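Local coordinates for protein aldehyde dehydrogenase (Trypanosoma brucei, PDB 5MYP) that probably oxidises aldehydes to carboxylic acids with NAD+ as the hydride acceptor, as a member of the aldehyde dehydrogenase family, at residues Val243-Met248 with Ala280-Ala285; Pro262-Val267 with Pro372-Glu377; Val294-Leu299 with Gly337-Glu342; Arg324-Met329 with Leu345-Thr350; Gly331-Val336 with Leu352-Pro357. One frame throughout, in Å; residues are numbered along the deposited sequence. Where two conformers were deposited one is given.

Contact 1 of 5, residues Val243-Met248 with Ala280-Ala285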
# COMPACT_ATOMS: atom_id res chain seq x y z
N VAL A 243 36.40 2.94 3.18
CA VAL A 243 35.34 2.48 4.08
C VAL A 243 35.02 3.58 5.10
O VAL A 243 33.86 3.95 5.26
CB VAL A 243 35.74 1.17 4.83
CG1 VAL A 243 34.76 0.85 5.96
CG2 VAL A 243 35.83 -0.01 3.87
N ALA A 244 36.05 4.09 5.75
CA ALA A 244 35.90 5.10 6.80
C ALA A 244 35.41 6.45 6.26
O ALA A 244 34.61 7.13 6.91
CB ALA A 244 37.21 5.28 7.56
N GLU A 245 35.91 6.83 5.09
CA GLU A 245 35.49 8.08 4.45
C GLU A 245 34.00 8.07 4.09
O GLU A 245 33.30 9.07 4.31
CB GLU A 245 36.34 8.38 3.21
CG GLU A 245 37.72 8.93 3.57
CD GLU A 245 38.70 8.96 2.40
OE1 GLU A 245 38.47 8.27 1.38
OE2 GLU A 245 39.71 9.68 2.52
N ARG A 246 33.51 6.95 3.57
CA ARG A 246 32.10 6.82 3.20
C ARG A 246 31.19 6.82 4.43
O ARG A 246 30.19 7.53 4.45
CB ARG A 246 31.88 5.58 2.33
CG ARG A 246 32.48 5.76 0.94
CD ARG A 246 32.48 4.51 0.10
NE ARG A 246 33.11 4.77 -1.20
CZ ARG A 246 33.16 3.92 -2.23
NH1 ARG A 246 32.61 2.71 -2.16
NH2 ARG A 246 33.78 4.29 -3.35
N ILE A 247 31.56 6.05 5.46
CA ILE A 247 30.80 6.00 6.71
C ILE A 247 30.78 7.38 7.38
O ILE A 247 29.71 7.87 7.77
CB ILE A 247 31.36 4.95 7.70
CG1 ILE A 247 31.15 3.53 7.15
CG2 ILE A 247 30.69 5.06 9.08
CD1 ILE A 247 31.96 2.45 7.83
N MET A 248 31.95 8.01 7.50
CA MET A 248 32.07 9.30 8.17
C MET A 248 31.33 10.41 7.42
O MET A 248 30.70 11.26 8.05
CB MET A 248 33.55 9.67 8.37
CG MET A 248 33.82 10.94 9.18
SD MET A 248 32.97 11.06 10.77
CE MET A 248 33.58 9.60 11.60
N ALA A 280 38.64 8.23 12.57
CA ALA A 280 39.24 9.42 13.18
C ALA A 280 39.96 10.28 12.14
O ALA A 280 39.80 11.49 12.13
CB ALA A 280 40.21 9.03 14.30
N GLU A 281 40.75 9.64 11.27
CA GLU A 281 41.45 10.35 10.20
C GLU A 281 40.49 11.00 9.21
O GLU A 281 40.68 12.15 8.83
CB GLU A 281 42.43 9.43 9.46
CG GLU A 281 43.64 8.99 10.29
CD GLU A 281 44.42 10.16 10.88
OE1 GLU A 281 44.74 11.11 10.12
OE2 GLU A 281 44.69 10.14 12.10
N ALA A 282 39.45 10.26 8.81
CA ALA A 282 38.41 10.79 7.93
C ALA A 282 37.71 12.02 8.53
O ALA A 282 37.48 13.01 7.83
CB ALA A 282 37.38 9.72 7.60
N ARG A 283 37.40 11.95 9.82
CA ARG A 283 36.76 13.06 10.54
C ARG A 283 37.61 14.34 10.53
O ARG A 283 37.09 15.42 10.25
CB ARG A 283 36.45 12.67 11.99
CG ARG A 283 35.51 13.62 12.71
CD ARG A 283 35.35 13.23 14.17
NE ARG A 283 36.50 13.66 14.98
CZ ARG A 283 36.44 14.39 16.11
NH1 ARG A 283 37.58 14.72 16.72
NH2 ARG A 283 35.29 14.78 16.64
N LYS A 284 38.90 14.20 10.83
CA LYS A 284 39.85 15.32 10.80
C LYS A 284 39.93 15.95 9.42
O LYS A 284 39.88 17.17 9.29
CB LYS A 284 41.26 14.88 11.22
CG LYS A 284 41.41 14.52 12.69
CD LYS A 284 42.79 13.95 13.00
CE LYS A 284 42.76 12.97 14.16
NZ LYS A 284 42.18 13.55 15.40
N ALA A 285 40.04 15.10 8.40
CA ALA A 285 40.10 15.54 7.00
C ALA A 285 38.86 16.34 6.59
O ALA A 285 38.99 17.42 5.99
CB ALA A 285 40.28 14.35 6.08

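Contact 2 of 5, residues Pro262-Val267 with Pro372-Glu377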
# COMPACT_ATOMS: atom_id res chain seq x y z
N PRO A 262 24.33 6.38 8.87
CA PRO A 262 24.85 5.24 9.61
C PRO A 262 24.62 5.47 11.11
O PRO A 262 25.14 6.43 11.67
CB PRO A 262 26.34 5.22 9.24
CG PRO A 262 26.65 6.58 8.74
CD PRO A 262 25.38 7.13 8.16
N ASP A 263 23.80 4.63 11.72
CA ASP A 263 23.40 4.82 13.11
C ASP A 263 24.46 4.22 14.02
O ASP A 263 24.91 4.88 14.95
CB ASP A 263 22.03 4.20 13.38
CG ASP A 263 21.53 4.47 14.79
OD1 ASP A 263 21.95 3.73 15.71
OD2 ASP A 263 20.73 5.40 14.98
N TYR A 264 24.82 2.96 13.76
CA TYR A 264 25.89 2.27 14.48
C TYR A 264 26.65 1.31 13.56
O TYR A 264 26.17 0.99 12.47
CB TYR A 264 25.34 1.51 15.68
CG TYR A 264 24.41 0.35 15.35
CD1 TYR A 264 23.05 0.58 15.11
CD2 TYR A 264 24.87 -0.96 15.30
CE1 TYR A 264 22.19 -0.47 14.82
CE2 TYR A 264 24.01 -2.02 15.01
CZ TYR A 264 22.67 -1.77 14.78
OH TYR A 264 21.82 -2.81 14.49
N VAL A 265 27.81 0.87 14.02
CA VAL A 265 28.68 -0.04 13.27
C VAL A 265 28.80 -1.38 14.00
O VAL A 265 28.91 -1.42 15.23
CB VAL A 265 30.09 0.56 13.07
CG1 VAL A 265 31.02 -0.42 12.35
CG2 VAL A 265 30.02 1.87 12.30
N VAL A 266 28.75 -2.48 13.24
CA VAL A 266 29.08 -3.81 13.73
C VAL A 266 30.29 -4.27 12.92
O VAL A 266 30.17 -4.59 11.73
CB VAL A 266 27.92 -4.81 13.57
CG1 VAL A 266 28.24 -6.13 14.27
CG2 VAL A 266 26.62 -4.22 14.12
N VAL A 267 31.46 -4.27 13.56
CA VAL A 267 32.74 -4.52 12.87
C VAL A 267 33.32 -5.86 13.31
O VAL A 267 33.20 -6.24 14.48
CB VAL A 267 33.75 -3.36 13.05
CG1 VAL A 267 34.07 -3.10 14.52
CG2 VAL A 267 35.03 -3.61 12.26
N PRO A 372 28.04 4.52 17.76
CA PRO A 372 28.46 3.32 18.48
C PRO A 372 29.15 2.31 17.57
O PRO A 372 28.74 2.12 16.43
CB PRO A 372 27.14 2.74 19.00
CG PRO A 372 26.23 3.91 19.09
CD PRO A 372 26.59 4.75 17.91
N VAL A 373 30.20 1.68 18.09
CA VAL A 373 30.93 0.63 17.39
C VAL A 373 30.85 -0.64 18.23
O VAL A 373 31.37 -0.70 19.34
CB VAL A 373 32.40 1.03 17.15
CG1 VAL A 373 33.20 -0.11 16.53
CG2 VAL A 373 32.48 2.27 16.26
N LEU A 374 30.17 -1.65 17.68
CA LEU A 374 30.06 -2.98 18.29
C LEU A 374 30.90 -3.96 17.48
O LEU A 374 31.20 -3.70 16.32
CB LEU A 374 28.60 -3.43 18.31
CG LEU A 374 27.66 -2.74 19.31
CD1 LEU A 374 27.34 -1.30 18.91
CD2 LEU A 374 26.37 -3.54 19.46
N THR A 375 31.28 -5.07 18.10
CA THR A 375 32.06 -6.10 17.41
C THR A 375 31.27 -7.38 17.24
O THR A 375 30.31 -7.63 17.96
CB THR A 375 33.40 -6.41 18.12
OG1 THR A 375 33.15 -6.85 19.46
CG2 THR A 375 34.28 -5.17 18.15
N TYR A 376 31.68 -8.18 16.25
CA TYR A 376 31.15 -9.52 16.02
C TYR A 376 32.30 -10.49 15.75
O TYR A 376 33.37 -10.08 15.31
CB TYR A 376 30.15 -9.51 14.85
CG TYR A 376 30.77 -9.60 13.46
CD1 TYR A 376 31.08 -10.83 12.90
CD2 TYR A 376 31.02 -8.45 12.71
CE1 TYR A 376 31.65 -10.92 11.63
CE2 TYR A 376 31.58 -8.53 11.44
CZ TYR A 376 31.89 -9.77 10.91
OH TYR A 376 32.44 -9.87 9.65
N GLU A 377 32.05 -11.77 16.02
CA GLU A 377 32.96 -12.86 15.64
C GLU A 377 32.40 -13.74 14.52
O GLU A 377 33.14 -14.14 13.62
CB GLU A 377 33.29 -13.72 16.87
CG GLU A 377 34.18 -13.00 17.88
CD GLU A 377 34.58 -13.89 19.04
OE1 GLU A 377 34.92 -15.07 18.81
OE2 GLU A 377 34.58 -13.41 20.19

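Contact 3 of 5, residues Val294-Leu299 with Gly337-Glu342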
# COMPACT_ATOMS: atom_id res chain seq x y z
N VAL A 294 39.12 24.63 17.87
CA VAL A 294 38.28 25.67 18.47
C VAL A 294 37.16 25.05 19.30
O VAL A 294 36.90 25.48 20.43
CB VAL A 294 37.71 26.66 17.42
CG1 VAL A 294 36.70 27.63 18.03
CG2 VAL A 294 38.84 27.44 16.75
N LEU A 295 36.51 24.03 18.74
CA LEU A 295 35.45 23.30 19.44
C LEU A 295 35.96 22.58 20.69
O LEU A 295 35.28 22.57 21.72
CB LEU A 295 34.77 22.31 18.49
CG LEU A 295 33.45 21.67 18.91
CD1 LEU A 295 32.41 22.73 19.16
CD2 LEU A 295 33.01 20.72 17.83
N LYS A 296 37.16 21.99 20.59
CA LYS A 296 37.81 21.34 21.73
C LYS A 296 38.24 22.32 22.83
O LYS A 296 38.32 21.93 24.00
CB LYS A 296 39.05 20.58 21.26
CG LYS A 296 39.65 19.70 22.35
CD LYS A 296 38.58 18.85 23.02
CE LYS A 296 39.07 18.27 24.34
NZ LYS A 296 40.33 17.50 24.17
N GLY A 297 38.51 23.57 22.45
CA GLY A 297 39.00 24.59 23.37
C GLY A 297 40.52 24.67 23.39
O GLY A 297 41.10 25.26 24.31
N GLU A 298 41.17 24.09 22.37
CA GLU A 298 42.64 24.10 22.25
C GLU A 298 43.17 25.29 21.44
O GLU A 298 44.37 25.56 21.47
CB GLU A 298 43.12 22.79 21.63
CG GLU A 298 42.86 21.57 22.50
CD GLU A 298 43.26 20.25 21.85
OE1 GLU A 298 43.49 20.21 20.63
OE2 GLU A 298 43.30 19.23 22.57
N LEU A 299 42.29 25.97 20.72
CA LEU A 299 42.61 27.23 20.04
C LEU A 299 41.54 28.26 20.40
O LEU A 299 40.36 28.05 20.12
CB LEU A 299 42.65 27.02 18.52
CG LEU A 299 43.06 28.23 17.67
CD1 LEU A 299 44.50 28.64 17.93
CD2 LEU A 299 42.84 27.94 16.19
N GLY A 337 36.51 11.93 19.50
CA GLY A 337 35.66 13.11 19.50
C GLY A 337 35.05 13.48 20.84
O GLY A 337 35.75 13.58 21.84
N GLY A 338 33.73 13.69 20.85
CA GLY A 338 33.01 14.11 22.06
C GLY A 338 32.99 15.61 22.30
O GLY A 338 32.49 16.06 23.33
N GLU A 339 33.48 16.39 21.33
CA GLU A 339 33.56 17.85 21.47
C GLU A 339 32.18 18.44 21.18
O GLU A 339 31.50 17.99 20.25
CB GLU A 339 34.58 18.46 20.51
CG GLU A 339 35.96 17.80 20.53
CD GLU A 339 36.13 16.71 19.49
OE1 GLU A 339 35.11 16.14 19.04
OE2 GLU A 339 37.28 16.40 19.12
N ALA A 340 31.77 19.42 21.98
CA ALA A 340 30.46 20.04 21.83
C ALA A 340 30.39 21.47 22.35
O ALA A 340 31.21 21.88 23.17
CB ALA A 340 29.40 19.19 22.53
N ASP A 341 29.42 22.22 21.84
CA ASP A 341 29.10 23.57 22.31
C ASP A 341 27.58 23.73 22.33
O ASP A 341 26.93 23.70 21.28
CB ASP A 341 29.72 24.64 21.40
CG ASP A 341 29.43 26.05 21.88
OD1 ASP A 341 30.02 26.47 22.90
OD2 ASP A 341 28.60 26.73 21.24
N GLU A 342 27.03 23.90 23.53
CA GLU A 342 25.58 23.95 23.73
C GLU A 342 24.92 25.18 23.13
O GLU A 342 23.87 25.07 22.51
CB GLU A 342 25.26 23.87 25.23
CG GLU A 342 23.77 23.79 25.54
CD GLU A 342 23.46 23.29 26.94
OE1 GLU A 342 24.39 22.99 27.71
OE2 GLU A 342 22.26 23.18 27.26

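Contact 4 of 5, residues Arg324-Met329 with Leu345-Thr350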
# COMPACT_ATOMS: atom_id res chain seq x y z
N ARG A 324 19.94 15.15 24.76
CA ARG A 324 19.75 13.71 24.52
C ARG A 324 20.99 13.05 23.91
O ARG A 324 21.40 11.97 24.34
CB ARG A 324 18.53 13.50 23.60
CG ARG A 324 18.22 12.07 23.20
CD ARG A 324 16.95 12.01 22.37
NE ARG A 324 16.75 10.70 21.74
CZ ARG A 324 17.32 10.27 20.61
NH1 ARG A 324 18.16 11.03 19.91
NH2 ARG A 324 17.03 9.05 20.16
N LEU A 325 21.58 13.71 22.91
CA LEU A 325 22.79 13.21 22.26
C LEU A 325 24.01 13.24 23.18
O LEU A 325 24.82 12.31 23.17
CB LEU A 325 23.07 13.98 20.96
CG LEU A 325 22.04 13.75 19.85
CD1 LEU A 325 22.10 14.86 18.81
CD2 LEU A 325 22.24 12.39 19.20
N MET A 326 24.14 14.30 23.97
CA MET A 326 25.22 14.38 24.97
C MET A 326 25.11 13.27 26.02
O MET A 326 26.12 12.69 26.41
CB MET A 326 25.26 15.76 25.64
CG MET A 326 25.65 16.92 24.72
SD MET A 326 27.16 16.69 23.76
CE MET A 326 28.38 16.63 25.09
N GLU A 327 23.89 12.95 26.46
CA GLU A 327 23.67 11.83 27.39
C GLU A 327 24.00 10.46 26.78
O GLU A 327 24.42 9.55 27.51
CB GLU A 327 22.24 11.81 27.95
CG GLU A 327 21.92 12.90 28.97
CD GLU A 327 22.84 12.87 30.17
OE1 GLU A 327 23.52 13.89 30.40
OE2 GLU A 327 22.89 11.84 30.88
N PHE A 328 23.80 10.31 25.47
CA PHE A 328 24.19 9.07 24.76
C PHE A 328 25.68 8.74 24.84
O PHE A 328 26.04 7.57 24.77
CB PHE A 328 23.77 9.10 23.28
CG PHE A 328 22.29 8.88 23.02
CD1 PHE A 328 21.42 8.32 23.98
CD2 PHE A 328 21.76 9.20 21.77
CE1 PHE A 328 20.08 8.13 23.69
CE2 PHE A 328 20.42 9.00 21.48
CZ PHE A 328 19.58 8.47 22.44
N MET A 329 26.54 9.75 25.00
CA MET A 329 27.98 9.52 25.18
C MET A 329 28.33 8.73 26.44
O MET A 329 29.41 8.14 26.52
CB MET A 329 28.76 10.85 25.17
CG MET A 329 28.74 11.59 23.84
SD MET A 329 29.76 13.07 23.86
CE MET A 329 29.23 13.87 22.35
N LEU A 345 24.58 24.69 19.56
CA LEU A 345 24.04 23.35 19.28
C LEU A 345 24.96 22.53 18.35
O LEU A 345 24.52 21.93 17.36
CB LEU A 345 22.62 23.46 18.72
CG LEU A 345 21.57 24.14 19.62
CD1 LEU A 345 20.31 24.45 18.84
CD2 LEU A 345 21.25 23.27 20.83
N THR A 346 26.24 22.53 18.69
CA THR A 346 27.28 21.88 17.90
C THR A 346 27.76 20.64 18.64
O THR A 346 28.17 20.75 19.79
CB THR A 346 28.47 22.82 17.67
OG1 THR A 346 28.02 24.02 17.03
CG2 THR A 346 29.51 22.17 16.78
N ILE A 347 27.67 19.48 18.00
CA ILE A 347 28.26 18.24 18.51
C ILE A 347 29.08 17.61 17.38
O ILE A 347 28.52 17.25 16.34
CB ILE A 347 27.20 17.23 19.00
CG1 ILE A 347 26.32 17.84 20.09
CG2 ILE A 347 27.87 15.94 19.51
CD1 ILE A 347 25.15 16.96 20.51
N ALA A 348 30.39 17.48 17.58
CA ALA A 348 31.25 16.86 16.57
C ALA A 348 30.99 15.35 16.49
O ALA A 348 30.54 14.76 17.48
CB ALA A 348 32.72 17.12 16.89
N PRO A 349 31.26 14.73 15.33
CA PRO A 349 31.09 13.28 15.23
C PRO A 349 31.89 12.55 16.30
O PRO A 349 33.07 12.86 16.50
CB PRO A 349 31.61 12.95 13.82
CG PRO A 349 31.50 14.22 13.07
CD PRO A 349 31.73 15.31 14.06
N THR A 350 31.23 11.63 16.99
CA THR A 350 31.78 10.99 18.18
C THR A 350 31.62 9.48 18.05
O THR A 350 30.51 8.99 17.85
CB THR A 350 31.06 11.51 19.43
OG1 THR A 350 31.29 12.92 19.56
CG2 THR A 350 31.55 10.79 20.69

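Contact 5 of 5, residues Gly331-Val336 with Leu352-Pro357. Unlike the reference sequence in segment 352-357: Asn-354 (reference Asp).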
# COMPACT_ATOMS: atom_id res chain seq x y z
N GLY A 331 26.82 6.00 27.39
CA GLY A 331 26.63 4.57 27.10
C GLY A 331 27.83 3.82 26.55
O GLY A 331 27.71 2.63 26.26
N GLY A 332 28.97 4.49 26.38
CA GLY A 332 30.23 3.82 26.05
C GLY A 332 31.45 4.70 26.27
O GLY A 332 31.34 5.81 26.81
N LYS A 333 32.60 4.19 25.86
CA LYS A 333 33.86 4.93 25.93
C LYS A 333 33.96 5.86 24.72
O LYS A 333 33.84 5.40 23.58
CB LYS A 333 35.04 3.96 25.92
CG LYS A 333 36.41 4.60 26.12
CD LYS A 333 37.52 3.55 26.07
CE LYS A 333 38.83 4.08 26.63
NZ LYS A 333 39.38 5.22 25.84
N VAL A 334 34.17 7.16 24.96
CA VAL A 334 34.43 8.10 23.87
C VAL A 334 35.83 7.80 23.31
O VAL A 334 36.83 8.23 23.88
CB VAL A 334 34.32 9.58 24.32
CG1 VAL A 334 34.74 10.53 23.20
CG2 VAL A 334 32.91 9.89 24.78
N ALA A 335 35.87 7.03 22.23
CA ALA A 335 37.12 6.66 21.57
C ALA A 335 37.64 7.79 20.68
O ALA A 335 38.85 8.03 20.63
CB ALA A 335 36.94 5.39 20.75
N VAL A 336 36.73 8.45 19.97
CA VAL A 336 37.06 9.59 19.11
C VAL A 336 36.03 10.70 19.33
O VAL A 336 34.83 10.43 19.37
CB VAL A 336 37.06 9.19 17.61
CG1 VAL A 336 37.39 10.39 16.72
CG2 VAL A 336 38.05 8.07 17.36
N LEU A 352 31.82 5.88 19.76
CA LEU A 352 31.75 5.19 21.05
C LEU A 352 32.15 3.74 20.88
O LEU A 352 31.70 3.07 19.94
CB LEU A 352 30.34 5.25 21.63
CG LEU A 352 29.70 6.60 21.94
CD1 LEU A 352 28.34 6.36 22.58
CD2 LEU A 352 30.58 7.45 22.85
N THR A 353 32.99 3.24 21.80
CA THR A 353 33.34 1.83 21.88
C THR A 353 32.94 1.29 23.25
O THR A 353 32.49 2.05 24.11
CB THR A 353 34.85 1.61 21.66
OG1 THR A 353 35.58 2.36 22.64
CG2 THR A 353 35.26 2.06 20.26
N ASN A 354 33.08 -0.03 23.44
CA ASN A 354 32.75 -0.69 24.71
C ASN A 354 31.32 -0.35 25.14
O ASN A 354 31.08 0.08 26.27
CB ASN A 354 33.76 -0.32 25.80
CG ASN A 354 35.20 -0.63 25.40
OD1 ASN A 354 35.45 -1.37 24.45
ND2 ASN A 354 36.14 -0.06 26.13
N ILE A 355 30.39 -0.54 24.21
CA ILE A 355 29.00 -0.14 24.41
C ILE A 355 28.27 -1.14 25.30
O ILE A 355 28.52 -2.34 25.24
CB ILE A 355 28.26 0.04 23.05
CG1 ILE A 355 28.36 1.49 22.58
CG2 ILE A 355 26.78 -0.31 23.10
CD1 ILE A 355 29.75 1.92 22.21
N ASP A 356 27.37 -0.61 26.13
CA ASP A 356 26.33 -1.39 26.78
C ASP A 356 25.15 -1.46 25.79
O ASP A 356 24.48 -0.44 25.58
CB ASP A 356 25.91 -0.71 28.09
CG ASP A 356 24.76 -1.42 28.79
OD1 ASP A 356 24.52 -2.62 28.53
OD2 ASP A 356 24.11 -0.76 29.63
N PRO A 357 24.87 -2.65 25.20
CA PRO A 357 23.78 -2.74 24.21
C PRO A 357 22.38 -2.37 24.73
O PRO A 357 21.52 -1.98 23.93
CB PRO A 357 23.80 -4.21 23.77
CG PRO A 357 25.16 -4.71 24.14
CD PRO A 357 25.53 -3.96 25.38

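Contact 1 of 5, residues Val243-Met248 with Ala280-Ala285
Met-248, on helix 240-252, reaches across to Ala-282 and Arg-283 on helix 272-287, and its side chain can be followed atom by atom. CB lies 3.9 Å from the methyl CB of Ala-282. The first torsion turns CG away from the backbone nitrogen (chi1 -175°), which carries the chain on toward the neighbouring helix; there CG rests 3.8 Å from the backbone N of Arg-283. A bend at chi2 then lays the sulfur along the base of the arginine, SD to Arg-283 CB 4.0 Å, with Arg-283 CG just behind. Beyond SD a second bend, at chi3, keeps the methyl CE beside the arginine base, and the sulfur also packs on Pro-349.

Ala-282 does the rest. Its methyl points at the first helix and sits among Ala-244, Glu-245 and Met-248: it is 3.9 Å from Ala-244 O and 4.1 Å from Glu-245 CG. With so small a residue in the middle, the CA atoms of Glu-245 and Ala-282 come within 5.3 Å, and the two helix segments cross at -58° with their axes 8.6 Å apart.

The charged ends turn elsewhere. Glu-245 runs its extended chain out to a salt bridge with Lys-241, while Arg-283 leads away to Glu-339 and to the carbonyl of Pro-349. In this helix pair within the aldehyde dehydrogenase fold, the join is therefore made mainly by methyl groups, methylenes and a sulfur, with some backbone atoms: van der Waals contact fits the helices together, and the charges are paired outside the interface.

Contact 2 of 5, residues Pro262-Val267 with Pro372-Glu377
Tyr-264 and Pro-372 meet where two parallel strands come together, CB against CB at 4.0 Å. The tyrosine CG stands between its own backbone N and carbonyl carbon (chi1 65°), and the ring swings off from the proline toward helix 379-387, passing Leu-374 CD1 obliquely. Further along, on the face that carries Val-266 and Leu-374, the side chains of Val-266 and Tyr-376 cross at about a right angle: Val-266 CG1 touches the tyrosine CB, while the ring passes Val-267 obliquely, with CD2 3.5 Å from Val-267 C.

The other face carries Val-265, Val-267, Val-373 and Thr-375. Here Val-267 and Val-373 cross obliquely, CG1 to CG1 at 3.7 Å, and Leu-275 of helix 272-287 covers both Val-265 and Val-267.

Between the two faces the backbones are joined by a ladder. Val-265 N gives a bond of 2.9 Å to Pro-372 O, and Val-265 O accepts from Leu-374 N at 2.8 Å. Val-267 repeats the pattern with Leu-374 O and Tyr-376 N; the last bond is the most bent, at 149°, and its donor stands above the plane of the Val-267 carbonyl.

Each of these valines thus uses both N and O on one neighbour, while Val-266 between them bonds to strand 229-232 on the other flank. Alternation of this kind belongs to an inner strand with parallel neighbours on both flanks, here in the mixed, helix-covered sheet of the domain that carries Cys-259, the predicted active-site residue.

Contact 3 of 5, residues Val294-Leu299 with Gly337-Glu342
A Schellman motif closes helix 289-296, and Leu-295 and Lys-296 in its last turn press on Glu-339, just ahead of the short edge strand 340-341. Leu-295 does most of the work. Its CG is placed opposite the backbone nitrogen about the first torsion (chi1 -166°), which sends the fork toward the strand, and the two branches then divide the surface between them. CD2 sits 3.8 Å from Glu-339 CB, with CG at the same distance from that methylene. CD1 goes further along, 4.0 Å from Ala-340 C and equally far from Asp-341 CB. The leucine and glutamate side chains cross at about a right angle.

Lys-296 lies on the solvent side and was modelled in two conformers. In the one described here its chain is bent at chi2, so that CD comes over Glu-339 CG at 3.8 Å, methylene on methylene, again nearly perpendicular. In this conformer the opposite charges of Lys-296 and Glu-339 do not meet, but with a second conformer present the place of NZ is doubtful.

The turn behind them is made by Gly-297, the C-prime residue, with phi at 93°; Glu-298 N returns to Lys-293 O, and Gly-297 N bonds weakly to Val-294 O. Opposite, strand 340-341 pairs with strand 346-353 in the larger mixed sheet, and Thr-346 and Ala-348 of that strand also take up Leu-295.

The carboxylates face other partners. Glu-339 forms a salt bridge with Arg-283 of helix 272-287, and Asp-341 OD2 is bonded to the hydroxyl of Thr-344.

Contact 4 of 5, residues Arg324-Met329 with Leu345-Thr350
Ile-347 pushes its side chain into the end of helix 319-328, a helix-on-sheet contact in which strand 346-353 supplies the sheet side. The buried part is made by Leu-325, Ile-347 and Thr-350. With CG1 of the isoleucine set opposite the carbonyl carbon (chi1 -58°) and the chain then extended, CD1 reaches between two helix residues: it is 3.7 Å from Leu-325 CB and 3.8 Å from Met-326 SD. Leu-325 crosses more obliquely, its CD1 staying further off. Phe-322, one turn earlier on the helix, covers Ile-347 as well.

The side nearer solvent belongs to Met-326 and Met-329, both partly exposed yet packed just as closely. Met-326 bends at both chi2 and chi3; it and the isoleucine run past each other in opposite directions, and the sulfur also touches CG1. Met-329 is an extended chain that bears on its partners through the terminal methyl: CE is 3.8 Å from the other isoleucine branch, CG2, and the methionine crosses the threonine at about a right angle. The backbones stand equally far apart at both places, 8.1 Å from Met-326 CA to Ile-347 CA and from Met-329 CA to Thr-350 CA, and side chains span the distance throughout.

The threonine hydroxyl has polar partners of its own. Gly-338 N donates to it, and it donates to Ala-348 O at 2.9 Å from above that carbonyl plane, while Met-329 CE lies 3.6 Å from the same OG1.

Contact 5 of 5, residues Gly331-Val336 with Leu352-Pro357
Chi1 of 58° puts Thr-353 OG1 between its own backbone N and carbonyl carbon and faces it toward Lys-333; the lysine CG, turned opposite its backbone N (chi1 -174°), runs alongside in the same direction. The two residues form the hydrogen-bonded pair of an antiparallel ladder between strands 333-336 and 346-353, at the edge of the mixed sheet. Lys-333 N donates a hydrogen bond of 2.8 Å to Thr-353 O, and Thr-353 N one of 2.9 Å to Lys-333 O, approaching in the carbonyl plane.

On the threonine face, OG1 is 3.7 Å from Lys-333 CB, CG2 meets the methyl of Ala-335, and the lysine CD passes Asn-354 ND2. On the other face the non-hydrogen-bonded pair, Val-334 and Leu-352, cross obliquely with CG2 to CD2 at 3.9 Å.

Each end of the ladder is irregular. Ala-335 and Val-336 both face Ile-351 in a classic beta bulge. At the other end Gly-332 lies close against the opposing chain, its CA 3.5 Å from Thr-353 O, and past it Asp-356 N reaches Gly-331 O at 3.3 Å, almost in line with that C=O bond.

In the fold
From the N terminus, helix 240-252 comes first, and contact 1 closes a loop when helix 272-287 returns against it. Strand 264-268 lies inside that loop and pairs later, through contact 2, with strand 370-376, so contacts 1 and 2 cross. Contacts 3, 4 and 5 nest within the long loop of contact 2 and cross one another, the chain passing from helix 289-296 through helix 319-328 and strands 333-336 and 340-341 to strand 346-353; contacts 4 and 5 close the shortest loops. Strand 346-353 takes part in both, neighbours the short strand of contact 3 and bonds to the 370-376 strand of contact 2. Arg-283 ties contact 1 to contacts 3 and 4.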